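Local coordinates for protein S12 family peptidase (Streptomyces sp. 82F2, PDB 3WWX) that probably hydrolyses amide bonds with preference for D-configured substrates, as a serine amidohydrolase of the S12 family with a beta-lactamase-type fold, at residues Q65-G70 against L265-T270. Residues are numbered along the deposited sequence; the frame is centred on the assembly and turned at random.
Sequences QLQAEG and LNEMTT
The amide of Gln67 and the carboxylate of Glu267 meet with their planes 82° apart. Glu267 OE1 lies almost in the plane of the Gln67 amide. The carboxylate is approached from above its own plane, 41° out of it. Gln67 NE2 donates to Glu267 OE1 at 2.9 Å, and the bond is close to straight. Gln67 CG is anti to the backbone N (chi1 174°). Both chains run extended beyond CG, so the two groups meet between the helices although the CA atoms of Gln67 and Glu267 are 10.8 Å apart. A water links the remaining oxygens of the two groups. It donates to Gln67 OE1 at 2.7 Å and to Glu267 OE2 at 3.2 Å. Gln67 OE1 also accepts from Leu74 N, which helps fix the rotation of the amide. Glu267 OE1 also takes a salt bridge from Arg99, its strongest polar partner, so this oxygen is shared between the two. The contact is small, 66 Å² in all, and lies at the surface. It joins the C-terminal ends of helices 55-68 and 262-268. Nearby, Met268 packs on helix 55-68 at Thr57, Ala60, Thr61 and Leu64, and its backbone hydrogen-bonds with that of Leu285, between strands 282-283 and 288-291.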
# COMPACT_ATOMS: atom_id res chain seq x y z
N GLN A 65 1.98 -2.93 16.78
CA GLN A 65 1.32 -2.62 18.04
C GLN A 65 1.01 -3.88 18.83
O GLN A 65 1.24 -3.92 20.04
CB GLN A 65 0.05 -1.81 17.83
CG GLN A 65 0.27 -0.40 17.32
CD GLN A 65 -0.98 0.43 17.41
OE1 GLN A 65 -2.08 -0.10 17.62
NE2 GLN A 65 -0.84 1.75 17.29
N LEU A 66 0.48 -4.90 18.16
CA LEU A 66 0.14 -6.13 18.88
C LEU A 66 1.38 -6.76 19.49
O LEU A 66 1.32 -7.30 20.60
CB LEU A 66 -0.59 -7.11 17.95
CG LEU A 66 -1.97 -6.65 17.47
CD1 LEU A 66 -2.44 -7.56 16.35
CD2 LEU A 66 -2.98 -6.62 18.62
N GLN A 67 2.51 -6.69 18.79
CA GLN A 67 3.75 -7.21 19.33
C GLN A 67 4.18 -6.38 20.55
O GLN A 67 4.66 -6.94 21.55
CB GLN A 67 4.87 -7.25 18.28
CG GLN A 67 6.22 -7.65 18.87
CD GLN A 67 7.31 -7.82 17.86
OE1 GLN A 67 7.77 -8.94 17.60
NE2 GLN A 67 7.76 -6.71 17.28
N ALA A 68 4.04 -5.07 20.46
CA ALA A 68 4.39 -4.16 21.57
C ALA A 68 3.52 -4.43 22.79
O ALA A 68 3.93 -4.15 23.92
CB ALA A 68 4.23 -2.73 21.13
N GLU A 69 2.31 -4.96 22.57
CA GLU A 69 1.40 -5.29 23.66
C GLU A 69 1.67 -6.69 24.21
O GLU A 69 0.95 -7.16 25.10
CB GLU A 69 -0.06 -5.14 23.19
CG GLU A 69 -0.43 -3.69 22.87
CD GLU A 69 -1.77 -3.51 22.15
OE1 GLU A 69 -2.49 -4.50 21.94
OE2 GLU A 69 -2.10 -2.35 21.82
N GLY A 70 2.68 -7.36 23.67
CA GLY A 70 3.09 -8.69 24.09
C GLY A 70 2.14 -9.79 23.66
O GLY A 70 2.10 -10.85 24.28
N LEU A 265 9.10 0.82 16.05
CA LEU A 265 9.44 1.61 14.88
C LEU A 265 10.82 1.24 14.34
O LEU A 265 11.09 1.28 13.14
CB LEU A 265 9.37 3.11 15.20
CG LEU A 265 9.54 4.08 14.03
CD1 LEU A 265 8.56 3.78 12.90
CD2 LEU A 265 9.35 5.49 14.51
N ASN A 266 11.74 0.87 15.23
CA ASN A 266 13.05 0.41 14.79
C ASN A 266 12.95 -0.86 13.93
O ASN A 266 13.64 -0.99 12.92
CB ASN A 266 13.94 0.10 15.99
CG ASN A 266 15.31 -0.34 15.57
OD1 ASN A 266 16.04 0.40 14.90
ND2 ASN A 266 15.68 -1.57 15.94
N GLU A 267 12.11 -1.80 14.35
CA GLU A 267 11.87 -3.01 13.56
C GLU A 267 11.25 -2.65 12.21
O GLU A 267 11.64 -3.20 11.19
CB GLU A 267 10.99 -3.99 14.32
CG GLU A 267 11.74 -4.66 15.48
CD GLU A 267 10.96 -5.77 16.19
OE1 GLU A 267 10.06 -6.38 15.58
OE2 GLU A 267 11.28 -6.05 17.38
N MET A 268 10.31 -1.72 12.23
CA MET A 268 9.62 -1.33 11.01
C MET A 268 10.58 -0.74 9.99
O MET A 268 10.42 -0.95 8.78
CB MET A 268 8.53 -0.32 11.31
CG MET A 268 7.57 -0.13 10.14
SD MET A 268 6.25 1.02 10.57
CE MET A 268 4.88 0.22 9.73
N THR A 269 11.57 0.01 10.48
CA THR A 269 12.53 0.69 9.63
C THR A 269 13.83 -0.11 9.44
O THR A 269 14.80 0.43 8.91
CB THR A 269 12.89 2.09 10.17
OG1 THR A 269 13.40 1.97 11.51
CG2 THR A 269 11.67 2.98 10.16
N THR A 270 13.83 -1.38 9.83
CA THR A 270 14.92 -2.28 9.50
C THR A 270 14.63 -2.87 8.12
O THR A 270 13.72 -3.67 7.95
CB THR A 270 15.06 -3.38 10.54
OG1 THR A 270 15.40 -2.77 11.80
CG2 THR A 270 16.16 -4.37 10.15
O HOH W 1 10.47 -9.12 17.80